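Local coordinates for YdhT protein (Bacillus subtilis, PDB 3CBW) that hydrolyses internal beta-1,4-mannosidic linkages in mannan, galactomannan and glucomannan, taking part in glucomannan breakdown, at residues A293-Y298 against D325-N330; F271-V276 against P299-F304; S50-S55 against R79-T84. The protein carries 3 engineered substitutions. All coordinates share one frame; numbering follows the deposited sequence.

From the N terminus, contact 3 comes first: it closes the span from the loop after strand 41-49 to the loop after strand 72-79, two neighbouring parallel strands of the TIM barrel. Contacts 2 and 1 follow and cross. Contact 2 opens at 271-276, contact 1 opens at 293-298 on the next helix, contact 2 closes at 299-304, and contact 1 closes at 325-330. Contact 2 is the strand pairing of a beta-alpha-beta unit; contact 1 ties that unit's helix to the turn leading into strand 328-329. These two touch, with centres 9 Å apart, while contact 3 lies on the opposite side of the chain's centre.

Contact 1. Residues A293-Y298 against D325-N330; sequences AIKQKY and DSWTLN
Lys-295 and Trp-327 make the closest backbone approach, with their CA atoms 8.2 Å apart, so the meeting of helix 287-297 and the type I turn Asp-325 to Thr-328 is left to side chains. This is the outer layer of the TIM barrel of a family 26 glycoside hydrolase, where a helix of the barrel meets the turn running into short strand 328-329. The Lys-295 chain lies over the indole of Trp-327. CG sits above the six-membered ring, 3.7 Å from its centroid and 12° off the normal, a CH-pi contact squarely over the face. Because the chain is extended beyond CG (chi2 -172°, chi3 -172°), it runs on toward the pyrrole side, where NZ makes an off-centre cation-pi contact 4.1 Å from the five-membered ring centroid. There the ammonium also meets the Asp-325 carboxylate in a salt bridge, its bond to OD2 weak at 3.1 Å; the exact place of OD1 is doubtful. The same carboxylate turns back on its own chain in an Asx turn, OD1 accepting from Trp-327 N, which ties it to its own turn. Arg-40 makes a further cation-pi contact with this indole. Beside the lysine, Ile-294 adds an apolar touch, its CG2 4.1 Å from Trp-327 CZ3.

Contact 2. Residues F271-V276 against P299-F304; sequences FAFTEV and PKTIYF
Phe-271 O is gripped from strand 301-306 by Ile-302 N at 2.8 Å, and the CA-H of Thr-301 leans on the same oxygen. Further along, Phe-273 N gives its hydrogen to Tyr-303 O at 2.9 Å. These bonds join neighbouring parallel strands of the TIM barrel, the two ends of a beta-alpha-beta unit, but 301-306 spends one residue more than a regular ladder would between them. Where the two strands begin, water 1 stands in for a direct bond, accepting from Phe-271 N and donating to Lys-300 O. Ala-272 CB presses on the face of the Tyr-303 ring, 3.5 Å from its centroid and 14° off the normal. With chi1 at 80°, CG of Tyr-303 lies between the backbone N and carbonyl carbon, and the ring reaches Thr-274, whose CG2 is 3.5 Å from Tyr-303 OH. Across the strands, Thr-301 OG1 sits at the edge of the Phe-271 ring, 3.6 Å from CE2; the hydroxyl itself is hydrogen-bonded to Tyr-298 O. Water 2 accepts from Tyr-303 OH and donates to Thr-274 O. The backbone just before Glu-275, probably the catalytic nucleophile as in related enzymes, is thus tied to the next strand, while Tyr-251 and Arg-172 hold its carboxylate; together these ties probably help fix its position.

Contact 3. Residues S50-S55 against R79-T84; sequences SHDTFS and RGWLET
Arg-79 reaching across to the backbone of Ser-50 makes this a partly buried loop-to-loop contact, at the ends of the neighbouring parallel strands 41-49 and 72-79 where the TIM barrel chain leaves the sheet. Arg-79 to Leu-82 forms a type I turn closed by Leu-82 N on Arg-79 O. The arginine chain is bent at two places (chi2 81°, chi3 47°), and the bends bring NH1 to Ser-50 O at 2.9 Å. That bond is weak, the N-H pointing well off the oxygen. His-51 O lies close by at the edge of the guanidinium, near its plane, but the angle is too poor for a bond. Water 3 also sits in that plane, accepting from NH1 at 3.0 Å and hydrogen-bonded to His-51 ND1 at 2.8 Å, so it bridges the two loops. The rest of the guanidinium is held from elsewhere, NE by Ser-90 O and NH2 by Asp-89 O, which limits its freedom to rotate. Leu-82 CD1 lies over one of its faces, toward the rim. Trp-81 continues the contact, probably toward the substrate cleft: its side chain comes within about 4 Å of that of His-114, which probably binds substrate as in relatives, and its ring meets Tyr-49 edge-to-face. The Asp-52 and Trp-81 side chains come at each other from opposite directions, with carboxylate and ring planes 56° apart, and Asp-52 OD2 lies in the plane of the ring at its edge, 3.4 Å from Trp-81 CZ2.

Contact 1. Residues A293-Y298 against D325-N330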
loop_
_atom_site.group_PDB
_atom_site.type_symbol
_atom_site.label_atom_id
_atom_site.label_comp_id
_atom_site.label_asym_id
_atom_site.label_seq_id
_atom_site.Cartn_x
_atom_site.Cartn_y
_atom_site.Cartn_z
ATOM N N ALA A 293 -8.852 -19.156 0.154
ATOM C CA ALA A 293 -9.820 -18.236 -0.453
ATOM C C ALA A 293 -9.239 -17.529 -1.674
ATOM O O ALA A 293 -9.924 -17.345 -2.681
ATOM C CB ALA A 293 -10.332 -17.233 0.565
ATOM N N ILE A 294 -7.966 -17.145 -1.601
ATOM C CA ILE A 294 -7.322 -16.572 -2.785
ATOM C C ILE A 294 -7.382 -17.542 -3.965
ATOM O O ILE A 294 -7.774 -17.158 -5.073
ATOM C CB ILE A 294 -5.872 -16.120 -2.491
ATOM C CG1 ILE A 294 -5.893 -14.832 -1.669
ATOM C CG2 ILE A 294 -5.111 -15.895 -3.774
ATOM C CD1 ILE A 294 -4.563 -14.461 -1.039
ATOM N N LYS A 295 -7.028 -18.798 -3.714
ATOM C CA LYS A 295 -7.026 -19.788 -4.787
ATOM C C LYS A 295 -8.420 -20.000 -5.371
ATOM O O LYS A 295 -8.587 -20.134 -6.587
ATOM C CB LYS A 295 -6.486 -21.117 -4.287
ATOM C CG LYS A 295 -5.049 -21.083 -3.880
ATOM C CD LYS A 295 -4.611 -22.483 -3.596
ATOM C CE LYS A 295 -3.249 -22.480 -2.996
ATOM N NZ LYS A 295 -2.547 -23.781 -3.189
ATOM N N GLN A 296 -9.432 -20.030 -4.510
ATOM C CA GLN A 296 -10.798 -20.333 -4.955
ATOM C C GLN A 296 -11.590 -19.126 -5.453
ATOM O O GLN A 296 -12.431 -19.260 -6.350
ATOM C CB GLN A 296 -11.590 -20.980 -3.814
ATOM C CG GLN A 296 -11.076 -22.335 -3.367
ATOM C CD GLN A 296 -12.177 -23.179 -2.765
ATOM O OE1 GLN A 296 -13.178 -23.468 -3.428
ATOM N NE2 GLN A 296 -12.015 -23.564 -1.504
ATOM N N LYS A 297 -11.354 -17.966 -4.842
ATOM C CA LYS A 297 -12.221 -16.782 -4.990
ATOM C C LYS A 297 -11.495 -15.585 -5.616
ATOM O O LYS A 297 -12.117 -14.768 -6.274
ATOM C CB LYS A 297 -12.766 -16.314 -3.624
ATOM C CG LYS A 297 -13.408 -17.381 -2.714
ATOM C CD LYS A 297 -14.670 -17.999 -3.300
ATOM C CE LYS A 297 -15.829 -17.017 -3.364
ATOM N NZ LYS A 297 -17.009 -17.717 -3.945
ATOM N N TYR A 298 -10.190 -15.452 -5.372
ATOM C CA TYR A 298 -9.463 -14.233 -5.765
ATOM C C TYR A 298 -8.164 -14.572 -6.510
ATOM O O TYR A 298 -7.092 -14.090 -6.149
ATOM C CB TYR A 298 -9.160 -13.345 -4.531
ATOM C CG TYR A 298 -10.231 -13.332 -3.451
ATOM C CD1 TYR A 298 -11.492 -12.762 -3.670
ATOM C CD2 TYR A 298 -9.973 -13.876 -2.194
ATOM C CE1 TYR A 298 -12.466 -12.753 -2.659
ATOM C CE2 TYR A 298 -10.937 -13.869 -1.187
ATOM C CZ TYR A 298 -12.179 -13.320 -1.431
ATOM O OH TYR A 298 -13.139 -13.321 -0.431
ATOM N N ASP A 325 2.547 -22.483 1.158
ATOM C CA ASP A 325 1.634 -22.811 0.072
ATOM C C ASP A 325 2.369 -22.686 -1.258
ATOM O O ASP A 325 3.192 -21.787 -1.430
ATOM C CB ASP A 325 0.421 -21.888 0.081
ATOM C CG ASP A 325 -0.691 -22.406 -0.799
ATOM O OD1 ASP A 325 -0.616 -22.205 -2.029
ATOM O OD2 ASP A 325 -1.624 -23.067 -0.273
ATOM N N SER A 326 2.077 -23.577 -2.201
ATOM C CA SER A 326 2.745 -23.538 -3.507
ATOM C C SER A 326 2.531 -22.198 -4.228
ATOM O O SER A 326 3.352 -21.795 -5.037
ATOM C CB SER A 326 2.300 -24.693 -4.397
ATOM O OG SER A 326 0.932 -24.584 -4.684
ATOM N N TRP A 327 1.428 -21.516 -3.933
ATOM C CA TRP A 327 1.156 -20.218 -4.554
ATOM C C TRP A 327 1.975 -19.064 -3.996
ATOM O O TRP A 327 2.129 -18.048 -4.676
ATOM C CB TRP A 327 -0.316 -19.875 -4.421
ATOM C CG TRP A 327 -1.212 -20.550 -5.417
ATOM C CD1 TRP A 327 -1.151 -21.846 -5.851
ATOM C CD2 TRP A 327 -2.321 -19.952 -6.089
ATOM N NE1 TRP A 327 -2.156 -22.083 -6.762
ATOM C CE2 TRP A 327 -2.894 -20.940 -6.919
ATOM C CE3 TRP A 327 -2.894 -18.673 -6.065
ATOM C CZ2 TRP A 327 -4.007 -20.685 -7.733
ATOM C CZ3 TRP A 327 -3.997 -18.419 -6.873
ATOM C CH2 TRP A 327 -4.548 -19.425 -7.690
ATOM N N THR A 328 2.475 -19.202 -2.775
ATOM C CA THR A 328 3.081 -18.062 -2.086
ATOM C C THR A 328 4.533 -17.856 -2.509
ATOM O O THR A 328 5.341 -18.782 -2.477
ATOM C CB THR A 328 2.952 -18.243 -0.573
ATOM O OG1 THR A 328 1.573 -18.453 -0.260
ATOM C CG2 THR A 328 3.450 -17.014 0.174
ATOM N N LEU A 329 4.849 -16.628 -2.905
ATOM C CA LEU A 329 6.187 -16.251 -3.306
ATOM C C LEU A 329 6.794 -15.386 -2.206
ATOM O O LEU A 329 6.253 -14.327 -1.862
ATOM C CB LEU A 329 6.101 -15.504 -4.638
ATOM C CG LEU A 329 7.388 -15.206 -5.397
ATOM C CD1 LEU A 329 7.094 -14.947 -6.871
ATOM C CD2 LEU A 329 8.168 -14.043 -4.783
ATOM N N ASN A 330 7.926 -15.834 -1.667
ATOM C CA ASN A 330 8.552 -15.198 -0.518
ATOM C C ASN A 330 9.841 -14.471 -0.888
ATOM O O ASN A 330 10.289 -14.524 -2.038
ATOM C CB ASN A 330 8.781 -16.245 0.574
ATOM C CG ASN A 330 7.479 -16.840 1.054
ATOM O OD1 ASN A 330 6.514 -16.119 1.291
ATOM N ND2 ASN A 330 7.429 -18.153 1.171
#

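Contact 2. Residues F271-V276 against P299-F304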
loop_
_atom_site.group_PDB
_atom_site.type_symbol
_atom_site.label_atom_id
_atom_site.label_comp_id
_atom_site.label_asym_id
_atom_site.label_seq_id
_atom_site.Cartn_x
_atom_site.Cartn_y
_atom_site.Cartn_z
ATOM N N PHE A 271 -4.338 -6.758 -9.243
ATOM C CA PHE A 271 -5.079 -6.677 -7.990
ATOM C C PHE A 271 -4.269 -7.274 -6.837
ATOM O O PHE A 271 -3.631 -8.313 -7.001
ATOM C CB PHE A 271 -6.408 -7.446 -8.131
ATOM C CG PHE A 271 -7.176 -7.562 -6.844
ATOM C CD1 PHE A 271 -8.098 -6.591 -6.478
ATOM C CD2 PHE A 271 -6.936 -8.619 -5.967
ATOM C CE1 PHE A 271 -8.763 -6.691 -5.263
ATOM C CE2 PHE A 271 -7.588 -8.711 -4.753
ATOM C CZ PHE A 271 -8.501 -7.765 -4.406
ATOM N N ALA A 272 -4.327 -6.629 -5.675
ATOM C CA ALA A 272 -3.665 -7.142 -4.477
ATOM C C ALA A 272 -4.521 -6.956 -3.242
ATOM O O ALA A 272 -5.419 -6.109 -3.221
ATOM C CB ALA A 272 -2.328 -6.443 -4.284
ATOM N N PHE A 273 -4.273 -7.779 -2.230
ATOM C CA PHE A 273 -4.789 -7.512 -0.888
ATOM C C PHE A 273 -3.786 -6.632 -0.161
ATOM O O PHE A 273 -2.792 -7.102 0.397
ATOM C CB PHE A 273 -5.079 -8.813 -0.132
ATOM C CG PHE A 273 -6.380 -9.440 -0.548
ATOM C CD1 PHE A 273 -7.582 -8.828 -0.204
ATOM C CD2 PHE A 273 -6.418 -10.569 -1.340
ATOM C CE1 PHE A 273 -8.797 -9.348 -0.615
ATOM C CE2 PHE A 273 -7.646 -11.108 -1.743
ATOM C CZ PHE A 273 -8.829 -10.481 -1.387
ATOM N N THR A 274 -4.019 -5.332 -0.270
ATOM C CA THR A 274 -3.035 -4.326 0.081
ATOM C C THR A 274 -2.851 -4.152 1.587
ATOM O O THR A 274 -1.836 -3.610 2.012
ATOM C CB THR A 274 -3.379 -3.011 -0.624
ATOM O OG1 THR A 274 -4.778 -2.756 -0.484
ATOM C CG2 THR A 274 -3.053 -3.114 -2.104
ATOM N N GLU A 275 -3.831 -4.600 2.372
ATOM C CA GLU A 275 -3.724 -4.825 3.827
ATOM C C GLU A 275 -4.607 -5.999 4.149
ATOM O O GLU A 275 -5.684 -6.166 3.561
ATOM C CB GLU A 275 -4.239 -3.663 4.660
ATOM C CG GLU A 275 -3.362 -2.477 4.649
ATOM C CD GLU A 275 -3.671 -1.454 5.753
ATOM O OE1 GLU A 275 -4.267 -1.772 6.804
ATOM O OE2 GLU A 275 -3.306 -0.300 5.560
ATOM N N VAL A 276 -4.171 -6.836 5.075
ATOM C CA VAL A 276 -5.014 -7.932 5.551
ATOM C C VAL A 276 -4.777 -8.149 7.032
ATOM O O VAL A 276 -3.668 -7.976 7.533
ATOM C CB VAL A 276 -4.804 -9.269 4.749
ATOM C CG1 VAL A 276 -3.392 -9.721 4.763
ATOM C CG2 VAL A 276 -5.673 -10.401 5.294
ATOM N N PRO A 299 -8.241 -15.391 -7.571
ATOM C CA PRO A 299 -7.003 -15.902 -8.151
ATOM C C PRO A 299 -6.076 -14.861 -8.793
ATOM O O PRO A 299 -4.876 -15.119 -8.918
ATOM C CB PRO A 299 -7.494 -16.928 -9.187
ATOM C CG PRO A 299 -8.853 -16.439 -9.547
ATOM C CD PRO A 299 -9.424 -15.938 -8.261
ATOM N N LYS A 300 -6.620 -13.707 -9.187
ATOM C CA LYS A 300 -5.794 -12.646 -9.787
ATOM C C LYS A 300 -4.949 -11.875 -8.764
ATOM O O LYS A 300 -4.143 -11.028 -9.143
ATOM C CB LYS A 300 -6.654 -11.678 -10.599
ATOM C CG LYS A 300 -7.267 -12.292 -11.847
ATOM C CD LYS A 300 -8.082 -11.251 -12.581
ATOM C CE LYS A 300 -8.528 -11.753 -13.936
ATOM N NZ LYS A 300 -9.228 -10.656 -14.659
ATOM N N THR A 301 -5.127 -12.172 -7.479
ATOM C CA THR A 301 -4.314 -11.550 -6.430
ATOM C C THR A 301 -2.823 -11.744 -6.701
ATOM O O THR A 301 -2.352 -12.875 -6.885
ATOM C CB THR A 301 -4.633 -12.172 -5.064
ATOM O OG1 THR A 301 -6.014 -11.968 -4.764
ATOM C CG2 THR A 301 -3.800 -11.533 -3.971
ATOM N N ILE A 302 -2.076 -10.645 -6.716
ATOM C CA ILE A 302 -0.627 -10.718 -6.919
ATOM C C ILE A 302 0.201 -10.592 -5.640
ATOM O O ILE A 302 1.366 -10.955 -5.641
ATOM C CB ILE A 302 -0.121 -9.706 -7.979
ATOM C CG1 ILE A 302 -0.339 -8.257 -7.538
ATOM C CG2 ILE A 302 -0.760 -10.013 -9.346
ATOM C CD1 ILE A 302 0.492 -7.259 -8.340
ATOM N N TYR A 303 -0.386 -10.065 -4.565
ATOM C CA TYR A 303 0.296 -10.003 -3.280
ATOM C C TYR A 303 -0.695 -9.796 -2.163
ATOM O O TYR A 303 -1.830 -9.379 -2.395
ATOM C CB TYR A 303 1.397 -8.930 -3.253
ATOM C CG TYR A 303 1.045 -7.466 -3.039
ATOM C CD1 TYR A 303 0.768 -6.969 -1.764
ATOM C CD2 TYR A 303 1.155 -6.551 -4.079
ATOM C CE1 TYR A 303 0.530 -5.599 -1.555
ATOM C CE2 TYR A 303 0.931 -5.190 -3.878
ATOM C CZ TYR A 303 0.626 -4.727 -2.619
ATOM O OH TYR A 303 0.427 -3.376 -2.426
ATOM N N PHE A 304 -0.262 -10.120 -0.947
ATOM C CA PHE A 304 -0.965 -9.681 0.259
ATOM C C PHE A 304 0.025 -9.009 1.195
ATOM O O PHE A 304 1.224 -9.320 1.164
ATOM C CB PHE A 304 -1.673 -10.846 0.967
ATOM C CG PHE A 304 -0.741 -11.879 1.552
ATOM C CD1 PHE A 304 -0.191 -11.704 2.820
ATOM C CD2 PHE A 304 -0.425 -13.022 0.837
ATOM C CE1 PHE A 304 0.670 -12.655 3.356
ATOM C CE2 PHE A 304 0.433 -13.982 1.360
ATOM C CZ PHE A 304 0.976 -13.799 2.622
HETATM O O HOH W 1 -4.108 -9.161 -11.032
HETATM O O HOH W 2 0.059 -2.777 0.165
#

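Contact 3. Residues S50-S55 against R79-T84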
loop_
_atom_site.group_PDB
_atom_site.type_symbol
_atom_site.label_atom_id
_atom_site.label_comp_id
_atom_site.label_asym_id
_atom_site.label_seq_id
_atom_site.Cartn_x
_atom_site.Cartn_y
_atom_site.Cartn_z
ATOM N N SER A 50 7.792 4.597 10.783
ATOM C CA SER A 50 9.199 5.008 10.848
ATOM C C SER A 50 9.529 5.735 12.164
ATOM O O SER A 50 8.749 6.564 12.641
ATOM C CB SER A 50 9.530 5.884 9.646
ATOM O OG SER A 50 10.932 6.042 9.509
ATOM N N HIS A 51 10.698 5.398 12.723
ATOM C CA HIS A 51 11.153 5.840 14.055
ATOM C C HIS A 51 10.030 5.909 15.087
ATOM O O HIS A 51 9.752 6.952 15.679
ATOM C CB HIS A 51 11.912 7.158 14.008
ATOM C CG HIS A 51 12.705 7.410 15.253
ATOM N ND1 HIS A 51 12.322 8.328 16.209
ATOM C CD2 HIS A 51 13.822 6.812 15.727
ATOM C CE1 HIS A 51 13.193 8.307 17.203
ATOM N NE2 HIS A 51 14.107 7.388 16.941
ATOM N N ASP A 52 9.392 4.773 15.293
ATOM C CA ASP A 52 8.281 4.681 16.224
ATOM C C ASP A 52 8.104 3.203 16.506
ATOM O O ASP A 52 8.397 2.734 17.615
ATOM C CB ASP A 52 7.005 5.322 15.640
ATOM C CG ASP A 52 5.776 5.059 16.487
ATOM O OD1 ASP A 52 5.902 4.826 17.709
ATOM O OD2 ASP A 52 4.669 5.064 15.919
ATOM N N THR A 53 7.637 2.459 15.502
ATOM C CA THR A 53 7.492 1.017 15.639
ATOM C C THR A 53 8.173 0.239 14.511
ATOM O O THR A 53 8.290 -0.981 14.600
ATOM C CB THR A 53 6.018 0.585 15.685
ATOM O OG1 THR A 53 5.361 1.001 14.475
ATOM C CG2 THR A 53 5.308 1.170 16.912
ATOM N N PHE A 54 8.610 0.918 13.448
ATOM C CA PHE A 54 9.251 0.207 12.348
ATOM C C PHE A 54 10.510 -0.510 12.823
ATOM O O PHE A 54 11.343 0.078 13.513
ATOM C CB PHE A 54 9.638 1.108 11.183
ATOM C CG PHE A 54 10.257 0.338 10.057
ATOM C CD1 PHE A 54 9.453 -0.291 9.117
ATOM C CD2 PHE A 54 11.640 0.156 9.984
ATOM C CE1 PHE A 54 10.017 -1.048 8.099
ATOM C CE2 PHE A 54 12.210 -0.599 8.966
ATOM C CZ PHE A 54 11.399 -1.196 8.027
ATOM N N SER A 55 10.657 -1.765 12.424
ATOM C CA SER A 55 11.893 -2.491 12.660
ATOM C C SER A 55 11.861 -3.738 11.804
ATOM O O SER A 55 10.880 -3.999 11.109
ATOM C CB SER A 55 12.009 -2.872 14.130
ATOM O OG SER A 55 11.060 -3.863 14.436
ATOM N N ARG A 79 3.288 9.659 11.014
ATOM C CA ARG A 79 2.707 9.411 12.308
ATOM C C ARG A 79 1.680 10.519 12.563
ATOM O O ARG A 79 1.893 11.420 13.378
ATOM C CB ARG A 79 3.795 9.372 13.389
ATOM C CG ARG A 79 4.804 8.183 13.272
ATOM C CD ARG A 79 5.949 8.377 12.245
ATOM N NE ARG A 79 6.554 9.697 12.400
ATOM C CZ ARG A 79 7.527 10.009 13.258
ATOM N NH1 ARG A 79 8.114 9.077 14.009
ATOM N NH2 ARG A 79 7.940 11.267 13.335
ATOM N N GLY A 80 0.551 10.428 11.869
ATOM C CA GLY A 80 -0.380 11.558 11.754
ATOM C C GLY A 80 -1.216 11.889 12.977
ATOM O O GLY A 80 -1.985 12.849 12.946
ATOM N N TRP A 81 -1.084 11.081 14.028
ATOM C CA TRP A 81 -1.706 11.360 15.333
ATOM C C TRP A 81 -0.896 12.357 16.166
ATOM O O TRP A 81 -1.418 12.911 17.133
ATOM C CB TRP A 81 -1.893 10.066 16.134
ATOM C CG TRP A 81 -0.624 9.277 16.272
ATOM C CD1 TRP A 81 0.307 9.365 17.274
ATOM C CD2 TRP A 81 -0.135 8.296 15.352
ATOM N NE1 TRP A 81 1.346 8.491 17.031
ATOM C CE2 TRP A 81 1.098 7.827 15.856
ATOM C CE3 TRP A 81 -0.624 7.766 14.146
ATOM C CZ2 TRP A 81 1.844 6.840 15.202
ATOM C CZ3 TRP A 81 0.126 6.789 13.497
ATOM C CH2 TRP A 81 1.343 6.341 14.030
ATOM N N LEU A 82 0.367 12.577 15.816
ATOM C CA LEU A 82 1.243 13.409 16.651
ATOM C C LEU A 82 0.874 14.876 16.550
ATOM O O LEU A 82 0.624 15.391 15.462
ATOM C CB LEU A 82 2.713 13.223 16.261
ATOM C CG LEU A 82 3.365 11.859 16.491
ATOM C CD1 LEU A 82 4.744 11.854 15.861
ATOM C CD2 LEU A 82 3.469 11.535 17.973
ATOM N N GLU A 83 0.837 15.548 17.698
ATOM C CA GLU A 83 0.749 16.999 17.722
ATOM C C GLU A 83 2.167 17.530 17.764
ATOM O O GLU A 83 2.911 17.267 18.708
ATOM C CB GLU A 83 -0.034 17.480 18.943
ATOM C CG GLU A 83 -1.537 17.211 18.868
ATOM C CD GLU A 83 -2.249 18.098 17.861
ATOM O OE1 GLU A 83 -1.920 19.300 17.773
ATOM O OE2 GLU A 83 -3.145 17.588 17.157
ATOM N N THR A 84 2.537 18.277 16.734
ATOM C CA THR A 84 3.929 18.659 16.528
ATOM C C THR A 84 4.020 20.150 16.235
ATOM O O THR A 84 3.021 20.781 15.861
ATOM C CB THR A 84 4.553 17.857 15.356
ATOM O OG1 THR A 84 3.743 18.015 14.186
ATOM C CG2 THR A 84 4.656 16.372 15.701
HETATM O O HOH W 3 10.200 10.063 15.913
#